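Local structure of PRESAN domain-containing protein (Plasmodium falciparum, 7D2W) at residues 119-122 with 123-127; 131-134 with 135-139; 155-158 with 159-163; 172-175 with 176-180. The protein is of unknown function but folds as a small helical bundle of the PHIST/PRESAN family and probably acts by binding other proteins. All coordinates share one frame; numbering follows the deposited sequence. Where two conformers were deposited one is given.

Contact 1: 119-122 with 123-127; sequences GCSY and DCNMM
The carbonyl oxygen of S121 is gripped twice by N125. The backbone N of N125 gives the regular helical bond to S121 O at 2.9 Å, and ND2 of the same residue adds a weak, strongly bent bond to S121 O at 2.8 Å. N125 manages this because its CG lies anti to the carbonyl carbon (chi1 -76°), which folds the amide back over the preceding turn; ND2 also comes within 3.1 Å of S121 OG. Further round the outside, Y122 and M126 lie side by side, Y122 CE2 3.9 Å from M126 CE, the flexible thioether following the ring.

On the buried side, SG of C120 and SG of C124 meet at 4.0 Å, a van der Waals contact far too long for a disulfide. Small, apolar sulfurs fit well where the helix presses against Y174 of helix 149-181 and L90 of helix 65-93. D123 N bonds G119 O at 3.0 Å, while the D123 carboxylate turns to K173 and Y174, which hold OD2 by a salt bridge and a hydrogen bond. Such i to i+4 pairing, with a mixed outer face and a cysteine-lined inner one, belongs to a helix packed in a four-helix bundle.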
loop_
_atom_site.group_PDB
_atom_site.type_symbol
_atom_site.label_atom_id
_atom_site.label_comp_id
_atom_site.label_asym_id
_atom_site.label_seq_id
_atom_site.Cartn_x
_atom_site.Cartn_y
_atom_site.Cartn_z
ATOM N N GLY A 119 11.051 16.071 12.316
ATOM C CA GLY A 119 10.022 16.487 11.373
ATOM C C GLY A 119 9.268 15.310 10.774
ATOM O O GLY A 119 8.032 15.324 10.682
ATOM N N CYS A 120 10.011 14.282 10.337
ATOM C CA CYS A 120 9.394 13.064 9.818
ATOM C C CYS A 120 8.460 12.451 10.852
ATOM O O CYS A 120 7.324 12.064 10.541
ATOM C CB CYS A 120 10.493 12.061 9.425
ATOM S SG CYS A 120 9.967 10.353 9.241
ATOM N N SER A 121 8.921 12.387 12.099
ATOM C CA SER A 121 8.135 11.775 13.162
ATOM C C SER A 121 6.864 12.565 13.440
ATOM O O SER A 121 5.797 11.977 13.628
ATOM C CB SER A 121 8.995 11.652 14.429
ATOM O OG SER A 121 8.244 11.074 15.478
ATOM N N TYR A 122 6.955 13.902 13.484
ATOM C CA TYR A 122 5.751 14.711 13.682
ATOM C C TYR A 122 4.748 14.465 12.563
ATOM O O TYR A 122 3.563 14.210 12.813
ATOM C CB TYR A 122 6.104 16.206 13.762
ATOM C CG TYR A 122 4.893 17.128 13.625
ATOM C CD1 TYR A 122 4.405 17.489 12.376
ATOM C CD2 TYR A 122 4.236 17.637 14.747
ATOM C CE1 TYR A 122 3.291 18.303 12.239
ATOM C CE2 TYR A 122 3.125 18.475 14.615
ATOM C CZ TYR A 122 2.664 18.803 13.350
ATOM O OH TYR A 122 1.572 19.627 13.174
ATOM N N ASP A 123 5.206 14.565 11.313
ATOM C CA ASP A 123 4.316 14.356 10.176
ATOM C C ASP A 123 3.657 12.981 10.215
ATOM O O ASP A 123 2.436 12.855 10.035
ATOM C CB ASP A 123 5.107 14.542 8.881
ATOM C CG ASP A 123 4.250 14.408 7.641
ATOM O OD1 ASP A 123 3.199 15.083 7.553
ATOM O OD2 ASP A 123 4.636 13.625 6.750
ATOM N N CYS A 124 4.456 11.931 10.413
ATOM C CA CYS A 124 3.891 10.584 10.417
ATOM C C CYS A 124 2.865 10.433 11.534
ATOM O O CYS A 124 1.758 9.936 11.317
ATOM C CB CYS A 124 5.006 9.545 10.563
ATOM S SG CYS A 124 6.130 9.376 9.116
ATOM N N ASN A 125 3.212 10.875 12.736
ATOM C CA ASN A 125 2.295 10.717 13.857
ATOM C C ASN A 125 1.028 11.549 13.672
ATOM O O ASN A 125 -0.068 11.110 14.037
ATOM C CB ASN A 125 3.022 11.059 15.155
ATOM C CG ASN A 125 3.958 9.932 15.589
ATOM O OD1 ASN A 125 3.522 8.798 15.769
ATOM N ND2 ASN A 125 5.247 10.227 15.704
ATOM N N MET A 126 1.143 12.743 13.088
ATOM C CA MET A 126 -0.067 13.525 12.827
ATOM C C MET A 126 -0.971 12.851 11.792
ATOM O O MET A 126 -2.200 12.846 11.945
ATOM C CB MET A 126 0.308 14.933 12.368
ATOM C CG MET A 126 -0.889 15.854 12.324
ATOM S SD MET A 126 -1.601 16.258 13.928
ATOM C CE MET A 126 -0.130 16.312 14.949
ATOM N N MET A 127 -0.397 12.297 10.721
ATOM C CA MET A 127 -1.225 11.616 9.727
ATOM C C MET A 127 -1.914 10.391 10.334
ATOM O O MET A 127 -3.123 10.197 10.152
ATOM C CB MET A 127 -0.390 11.220 8.502
ATOM C CG MET A 127 0.104 12.418 7.638
ATOM S SD MET A 127 -1.239 13.468 7.052
ATOM C CE MET A 127 -2.033 12.354 5.868
#

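Contact 2: 131-134 with 135-139; sequences LETE and QTNRF
R138 reaches back along the helix to E134, and its side chain can be followed atom by atom. CB sits beside the carbonyl, 3.7 Å from E134 O. CG, placed anti to its own carbonyl carbon (chi1 -73°), comes closer, at 3.5 Å from E134 O. CD passes alongside the glutamate, 3.8 Å from E134 OE2, and there the chain bends at chi3, turning the guanidinium toward the acid. NH1 then makes a salt bridge with E134 OE2 at 2.9 Å. OE2 lies off the edge of the guanidinium, somewhat out of its plane, and the carboxylate and guanidinium planes are 44° apart, so a single nitrogen and a single oxygen carry the pairing rather than a two-pronged one.

On the inner side, L131 and Q135 cross at an angle. The leucine methyl CD1 packs 3.6 Å from Q135 NE2, and the aliphatic CG of Q135 runs beside the same methyl. A long amide suits this buried spot because its polar end is satisfied by other helices: OE1 by K75, NE2 by E162 and by the carbonyl of C159. On the solvent side, one water donates to both T133 O and N137 OD1, the latter at 2.6 Å, tying the asparagine amide to the backbone carbonyl of the turn before.

Taken together, the chemistry implies two uses of polar side chains on one helix: the single, bent salt bridge probably restrains E134 and R138 at the partly exposed side, while Q135 spends its buried hydrogen-bonding capacity between helices.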
loop_
_atom_site.group_PDB
_atom_site.type_symbol
_atom_site.label_atom_id
_atom_site.label_comp_id
_atom_site.label_asym_id
_atom_site.label_seq_id
_atom_site.Cartn_x
_atom_site.Cartn_y
_atom_site.Cartn_z
ATOM N N LEU A 131 -5.953 9.910 11.130
ATOM C CA LEU A 131 -6.705 8.847 10.467
ATOM C C LEU A 131 -7.420 7.973 11.487
ATOM O O LEU A 131 -8.573 7.582 11.279
ATOM C CB LEU A 131 -5.795 7.992 9.573
ATOM C CG LEU A 131 -6.492 6.857 8.799
ATOM C CD1 LEU A 131 -7.654 7.350 7.920
ATOM C CD2 LEU A 131 -5.491 6.084 7.937
ATOM N N GLU A 132 -6.754 7.665 12.607
ATOM C CA GLU A 132 -7.382 6.833 13.629
ATOM C C GLU A 132 -8.660 7.483 14.158
ATOM O O GLU A 132 -9.704 6.830 14.276
ATOM C CB GLU A 132 -6.373 6.559 14.754
ATOM C CG GLU A 132 -6.867 5.637 15.848
ATOM C CD GLU A 132 -5.784 5.348 16.880
ATOM O OE1 GLU A 132 -4.736 4.758 16.510
ATOM O OE2 GLU A 132 -5.989 5.710 18.056
ATOM N N THR A 133 -8.607 8.787 14.446
ATOM C CA THR A 133 -9.788 9.497 14.930
ATOM C C THR A 133 -10.909 9.471 13.898
ATOM O O THR A 133 -12.071 9.216 14.233
ATOM C CB THR A 133 -9.427 10.946 15.277
ATOM O OG1 THR A 133 -8.467 10.958 16.335
ATOM C CG2 THR A 133 -10.665 11.717 15.707
ATOM N N GLU A 134 -10.578 9.753 12.635
ATOM C CA GLU A 134 -11.588 9.771 11.581
ATOM C C GLU A 134 -12.227 8.397 11.400
ATOM O O GLU A 134 -13.452 8.287 11.273
ATOM C CB GLU A 134 -10.959 10.248 10.272
ATOM C CG GLU A 134 -11.873 10.104 9.061
ATOM C CD GLU A 134 -11.107 9.791 7.785
ATOM O OE1 GLU A 134 -10.274 10.626 7.366
ATOM O OE2 GLU A 134 -11.331 8.703 7.207
ATOM N N GLN A 135 -11.416 7.333 11.398
ATOM C CA GLN A 135 -11.970 5.989 11.262
ATOM C C GLN A 135 -12.851 5.615 12.448
ATOM O O GLN A 135 -13.928 5.037 12.271
ATOM C CB GLN A 135 -10.838 4.971 11.089
ATOM C CG GLN A 135 -10.178 5.102 9.718
ATOM C CD GLN A 135 -9.155 4.019 9.462
ATOM O OE1 GLN A 135 -8.763 3.285 10.373
ATOM N NE2 GLN A 135 -8.724 3.902 8.215
ATOM N N THR A 136 -12.401 5.905 13.671
ATOM C CA THR A 136 -13.202 5.575 14.846
ATOM C C THR A 136 -14.560 6.270 14.800
ATOM O O THR A 136 -15.587 5.666 15.138
ATOM C CB THR A 136 -12.441 5.952 16.116
ATOM O OG1 THR A 136 -11.311 5.083 16.250
ATOM C CG2 THR A 136 -13.338 5.816 17.365
ATOM N N ASN A 137 -14.587 7.535 14.369
ATOM C CA ASN A 137 -15.859 8.244 14.259
ATOM C C ASN A 137 -16.765 7.586 13.229
ATOM O O ASN A 137 -17.969 7.425 13.467
ATOM C CB ASN A 137 -15.626 9.711 13.887
ATOM C CG ASN A 137 -15.009 10.498 15.015
ATOM O OD1 ASN A 137 -15.070 10.085 16.174
ATOM N ND2 ASN A 137 -14.403 11.636 14.687
ATOM N N ARG A 138 -16.209 7.222 12.067
ATOM C CA ARG A 138 -16.991 6.497 11.073
ATOM C C ARG A 138 -17.474 5.157 11.622
ATOM O O ARG A 138 -18.574 4.708 11.287
ATOM C CB ARG A 138 -16.169 6.301 9.794
ATOM C CG ARG A 138 -15.999 7.597 8.963
ATOM C CD ARG A 138 -14.846 7.514 7.953
ATOM N NE ARG A 138 -14.925 6.329 7.099
ATOM C CZ ARG A 138 -13.868 5.682 6.603
ATOM N NH1 ARG A 138 -12.623 6.102 6.849
ATOM N NH2 ARG A 138 -14.058 4.608 5.850
ATOM N N PHE A 139 -16.681 4.521 12.490
ATOM C CA PHE A 139 -17.089 3.247 13.074
ATOM C C PHE A 139 -18.296 3.416 13.995
ATOM O O PHE A 139 -19.268 2.655 13.908
ATOM C CB PHE A 139 -15.908 2.633 13.835
ATOM C CG PHE A 139 -16.212 1.316 14.481
ATOM C CD1 PHE A 139 -16.551 0.213 13.715
ATOM C CD2 PHE A 139 -16.128 1.174 15.855
ATOM C CE1 PHE A 139 -16.818 -1.004 14.307
ATOM C CE2 PHE A 139 -16.388 -0.048 16.457
ATOM C CZ PHE A 139 -16.732 -1.138 15.674
HETATM O O HOH W 1 -12.814 9.271 17.203
#

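Contact 3: 155-158 with 159-163; sequences FIRS and CIDEF
On helix 149-181, F155 and C159, one turn apart, form a cysteine sulfur-aromatic contact: SG of C159 sits over one face of the F155 ring, 3.8 Å from its centroid and 23° off the ring normal. The ring carbon nearest the sulfur is F155 CZ, at 3.5 Å. A first torsion of 164° places F155 CG beside the carbonyl carbon, which brings the ring face to SG. A slim, polarisable sulfur suits that flat face. F155 also packs on F139 and L142 of helix 117-144.

A quarter-turn round the helix, I156 and I160 meet loosely, CG2 of I156 at 4.4 Å from CD1 of I160, and present branched hydrocarbon to helices 49-58 and 65-93. On a further side, D161 N bonds R157 O at 3.0 Å. The charged ends of these two stay apart within the chain. R157 NE bonds S154 OG of the second subunit, and its guanidinium makes a cation-pi contact with Y53; D161 OD2 takes a salt bridge from R157 and a hydrogen bond from S154, both of the second subunit. The chemistry suggests that sulfur and hydrocarbon fill the bundle interior, while the buried carboxylate is probably kept ionised by the facing subunit's arginine.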
loop_
_atom_site.group_PDB
_atom_site.type_symbol
_atom_site.label_atom_id
_atom_site.label_comp_id
_atom_site.label_asym_id
_atom_site.label_seq_id
_atom_site.Cartn_x
_atom_site.Cartn_y
_atom_site.Cartn_z
ATOM N N PHE A 155 -16.268 -2.549 6.283
ATOM C CA PHE A 155 -15.757 -1.269 6.764
ATOM C C PHE A 155 -14.452 -1.462 7.535
ATOM O O PHE A 155 -13.467 -0.747 7.305
ATOM C CB PHE A 155 -16.813 -0.578 7.628
ATOM C CG PHE A 155 -16.266 0.544 8.458
ATOM C CD1 PHE A 155 -16.122 1.817 7.922
ATOM C CD2 PHE A 155 -15.869 0.315 9.771
ATOM C CE1 PHE A 155 -15.608 2.850 8.684
ATOM C CE2 PHE A 155 -15.350 1.331 10.539
ATOM C CZ PHE A 155 -15.224 2.618 9.988
ATOM N N ILE A 156 -14.420 -2.440 8.451
ATOM C CA ILE A 156 -13.229 -2.613 9.279
ATOM C C ILE A 156 -12.045 -3.042 8.424
ATOM O O ILE A 156 -10.930 -2.511 8.567
ATOM C CB ILE A 156 -13.496 -3.615 10.424
ATOM C CG1 ILE A 156 -14.564 -3.080 11.382
ATOM C CG2 ILE A 156 -12.192 -3.893 11.202
ATOM C CD1 ILE A 156 -15.062 -4.142 12.406
ATOM N N ARG A 157 -12.251 -4.009 7.517
ATOM C CA ARG A 157 -11.159 -4.440 6.645
ATOM C C ARG A 157 -10.694 -3.290 5.756
ATOM O O ARG A 157 -9.491 -3.111 5.537
ATOM C CB ARG A 157 -11.580 -5.656 5.805
ATOM C CG ARG A 157 -10.462 -6.236 4.889
ATOM C CD ARG A 157 -10.495 -7.780 4.758
ATOM N NE ARG A 157 -9.235 -8.343 4.251
ATOM C CZ ARG A 157 -9.003 -9.647 4.103
ATOM N NH1 ARG A 157 -7.820 -10.085 3.642
ATOM N NH2 ARG A 157 -9.948 -10.526 4.430
ATOM N N SER A 158 -11.630 -2.467 5.273
ATOM C CA SER A 158 -11.228 -1.330 4.445
ATOM C C SER A 158 -10.461 -0.280 5.244
ATOM O O SER A 158 -9.570 0.371 4.693
ATOM C CB SER A 158 -12.447 -0.703 3.756
ATOM O OG SER A 158 -12.780 -1.497 2.628
ATOM N N CYS A 159 -10.777 -0.106 6.535
ATOM C CA CYS A 159 -9.987 0.798 7.369
ATOM C C CYS A 159 -8.549 0.311 7.522
ATOM O O CYS A 159 -7.608 1.109 7.506
ATOM C CB CYS A 159 -10.632 0.943 8.745
ATOM S SG CYS A 159 -12.056 2.035 8.711
ATOM N N ILE A 160 -8.361 -0.993 7.698
ATOM C CA ILE A 160 -7.006 -1.523 7.792
ATOM C C ILE A 160 -6.275 -1.332 6.468
ATOM O O ILE A 160 -5.110 -0.907 6.446
ATOM C CB ILE A 160 -7.058 -2.994 8.249
ATOM C CG1 ILE A 160 -7.556 -3.039 9.700
ATOM C CG2 ILE A 160 -5.660 -3.673 8.153
ATOM C CD1 ILE A 160 -7.928 -4.447 10.160
ATOM N N ASP A 161 -6.956 -1.593 5.343
ATOM C CA ASP A 161 -6.353 -1.335 4.031
ATOM C C ASP A 161 -5.961 0.129 3.882
ATOM O O ASP A 161 -4.916 0.448 3.305
ATOM C CB ASP A 161 -7.322 -1.683 2.896
ATOM C CG ASP A 161 -7.679 -3.152 2.828
ATOM O OD1 ASP A 161 -6.904 -3.999 3.307
ATOM O OD2 ASP A 161 -8.744 -3.455 2.242
ATOM N N GLU A 162 -6.818 1.034 4.354
ATOM C CA GLU A 162 -6.527 2.463 4.263
ATOM C C GLU A 162 -5.301 2.837 5.093
ATOM O O GLU A 162 -4.494 3.688 4.680
ATOM C CB GLU A 162 -7.750 3.269 4.708
ATOM C CG GLU A 162 -7.594 4.775 4.540
ATOM C CD GLU A 162 -8.846 5.538 4.930
ATOM O OE1 GLU A 162 -9.733 4.942 5.592
ATOM O OE2 GLU A 162 -8.941 6.731 4.564
ATOM N N PHE A 163 -5.148 2.228 6.273
ATOM C CA PHE A 163 -3.937 2.441 7.068
ATOM C C PHE A 163 -2.706 1.870 6.375
ATOM O O PHE A 163 -1.615 2.453 6.448
ATOM C CB PHE A 163 -4.101 1.821 8.465
ATOM C CG PHE A 163 -4.192 2.848 9.550
ATOM C CD1 PHE A 163 -3.042 3.478 10.011
ATOM C CD2 PHE A 163 -5.426 3.224 10.077
ATOM C CE1 PHE A 163 -3.121 4.462 10.993
ATOM C CE2 PHE A 163 -5.516 4.209 11.067
ATOM C CZ PHE A 163 -4.368 4.831 11.516
#

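Contact 4: 172-175 with 176-180; sequences VKYE and KIFSE
The helical turn is slightly slack where V172-E175 passes into K176-E180: K176 N reaches V172 O at 3.3 Å and I177 N makes a weak bond to K173 O at 3.4 Å, whereas F178 N returns to a firm 2.8 Å from Y174 O. The isoleucine occupies the slack turn, its CG1 resting 3.2 Å from K173 O and its CD1 lying 4.0 Å from CD1 of Y174, so a branched aliphatic chain probably helps shield the stretched bond.

Y174 and F178 form an oblique aromatic pair, ring centroids 5.8 Å apart with planes at 40°. F178 holds its CG anti to the carbonyl carbon (chi1 -73°), which lays the ring back beside the Y174 carbonyl and brings CE2 toward the tyrosine CB. K176 lies alongside V172 and bends at chi3 and chi4, placing NZ 3.6 Å from V172 CG1; a mercury ion is bound about 4 Å from the lysine side chain. S179 N continues the helical bonding to E175 O; the serine hydroxyl, in the conformer given, approaches the same oxygen at a doubtfully short distance.

Among its neighbours, the aromatic stripe faces C120 of helix 117-144 and I93 and L90 of helix 65-93, the polar ends of Y174 and K173 also turn to helix 117-144, and V172, E175, K176 and S179 turn to the second subunit.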
loop_
_atom_site.group_PDB
_atom_site.type_symbol
_atom_site.label_atom_id
_atom_site.label_comp_id
_atom_site.label_asym_id
_atom_site.label_seq_id
_atom_site.Cartn_x
_atom_site.Cartn_y
_atom_site.Cartn_z
ATOM N N VAL A 172 7.154 5.775 1.170
ATOM C CA VAL A 172 7.597 6.233 -0.143
ATOM C C VAL A 172 8.093 7.674 -0.065
ATOM O O VAL A 172 9.173 8.008 -0.568
ATOM C CB VAL A 172 6.441 6.070 -1.152
ATOM C CG1 VAL A 172 6.614 6.963 -2.369
ATOM C CG2 VAL A 172 6.312 4.597 -1.556
ATOM N N LYS A 173 7.313 8.541 0.588
ATOM C CA LYS A 173 7.672 9.953 0.709
ATOM C C LYS A 173 9.028 10.140 1.385
ATOM O O LYS A 173 9.868 10.907 0.901
ATOM C CB LYS A 173 6.584 10.707 1.480
ATOM C CG LYS A 173 6.952 12.176 1.793
ATOM C CD LYS A 173 5.733 12.996 2.211
ATOM C CE LYS A 173 5.334 12.700 3.654
ATOM N NZ LYS A 173 4.007 13.299 4.052
ATOM N N TYR A 174 9.256 9.467 2.523
ATOM C CA TYR A 174 10.488 9.702 3.264
ATOM C C TYR A 174 11.650 8.895 2.711
ATOM O O TYR A 174 12.805 9.310 2.858
ATOM C CB TYR A 174 10.286 9.413 4.763
ATOM C CG TYR A 174 9.511 10.542 5.371
ATOM C CD1 TYR A 174 10.129 11.767 5.619
ATOM C CD2 TYR A 174 8.148 10.427 5.603
ATOM C CE1 TYR A 174 9.418 12.831 6.120
ATOM C CE2 TYR A 174 7.420 11.492 6.107
ATOM C CZ TYR A 174 8.062 12.689 6.352
ATOM O OH TYR A 174 7.347 13.743 6.843
ATOM N N GLU A 175 11.379 7.750 2.078
ATOM C CA GLU A 175 12.472 7.021 1.445
ATOM C C GLU A 175 13.148 7.882 0.391
ATOM O O GLU A 175 14.384 7.878 0.270
ATOM C CB GLU A 175 11.979 5.723 0.817
ATOM C CG GLU A 175 13.129 4.784 0.508
ATOM C CD GLU A 175 12.704 3.569 -0.294
ATOM O OE1 GLU A 175 11.493 3.387 -0.501
ATOM O OE2 GLU A 175 13.586 2.797 -0.720
ATOM N N LYS A 176 12.358 8.645 -0.359
ATOM C CA LYS A 176 12.929 9.512 -1.379
ATOM C C LYS A 176 13.733 10.635 -0.741
ATOM O O LYS A 176 14.874 10.896 -1.140
ATOM C CB LYS A 176 11.824 10.081 -2.268
ATOM C CG LYS A 176 11.229 9.075 -3.231
ATOM C CD LYS A 176 10.287 9.737 -4.229
ATOM C CE LYS A 176 8.826 9.528 -3.851
ATOM N NZ LYS A 176 8.020 9.047 -5.013
ATOM N N ILE A 177 13.155 11.307 0.261
ATOM C CA ILE A 177 13.838 12.435 0.892
ATOM C C ILE A 177 15.130 11.976 1.552
ATOM O O ILE A 177 16.186 12.589 1.371
ATOM C CB ILE A 177 12.919 13.133 1.909
ATOM C CG1 ILE A 177 11.607 13.543 1.263
ATOM C CG2 ILE A 177 13.593 14.377 2.458
ATOM C CD1 ILE A 177 10.557 13.905 2.281
ATOM N N PHE A 178 15.062 10.907 2.354
ATOM C CA PHE A 178 16.246 10.485 3.092
ATOM C C PHE A 178 17.351 10.013 2.149
ATOM O O PHE A 178 18.525 10.336 2.352
ATOM C CB PHE A 178 15.884 9.389 4.093
ATOM C CG PHE A 178 15.105 9.883 5.287
ATOM C CD1 PHE A 178 15.163 11.214 5.676
ATOM C CD2 PHE A 178 14.318 9.004 6.028
ATOM C CE1 PHE A 178 14.448 11.665 6.776
ATOM C CE2 PHE A 178 13.600 9.451 7.127
ATOM C CZ PHE A 178 13.666 10.786 7.499
ATOM N N SER A 179 16.994 9.270 1.100
ATOM C CA SER A 179 18.005 8.800 0.158
ATOM C C SER A 179 18.674 9.964 -0.569
ATOM O O SER A 179 19.884 9.933 -0.827
ATOM C CB SER A 179 17.377 7.829 -0.840
ATOM O OG SER A 179 16.638 6.818 -0.177
ATOM N N GLU A 180 17.905 11.006 -0.901
ATOM C CA GLU A 180 18.476 12.174 -1.560
ATOM C C GLU A 180 19.358 12.984 -0.607
ATOM O O GLU A 180 20.370 13.560 -1.031
ATOM C CB GLU A 180 17.334 13.014 -2.141
ATOM C CG GLU A 180 17.663 14.449 -2.532
ATOM C CD GLU A 180 16.464 15.162 -3.156
ATOM O OE1 GLU A 180 15.314 14.721 -2.919
ATOM O OE2 GLU A 180 16.670 16.157 -3.884
#

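How the contacts relate
Contacts 1 and 2 come in series along helix 117-144, and contacts 3 and 4 follow on helix 149-181. The centres of contacts 1 and 2 lie about 18 Å apart, those of contacts 3 and 4 about 25 Å. The two helices are consecutive in the chain and run against each other, so the order is reversed across the pair: contact 1 lies beside contact 4, with about 14 Å between centres, and contact 2 beside contact 3, with about 11 Å between centres. Each of these neighbouring pairs touches through polar bonds as well as packing. Polar clasps thus fasten the hairpin at two levels, while contacts 3 and 4 also face the second subunit, linking bundle packing to dimer formation.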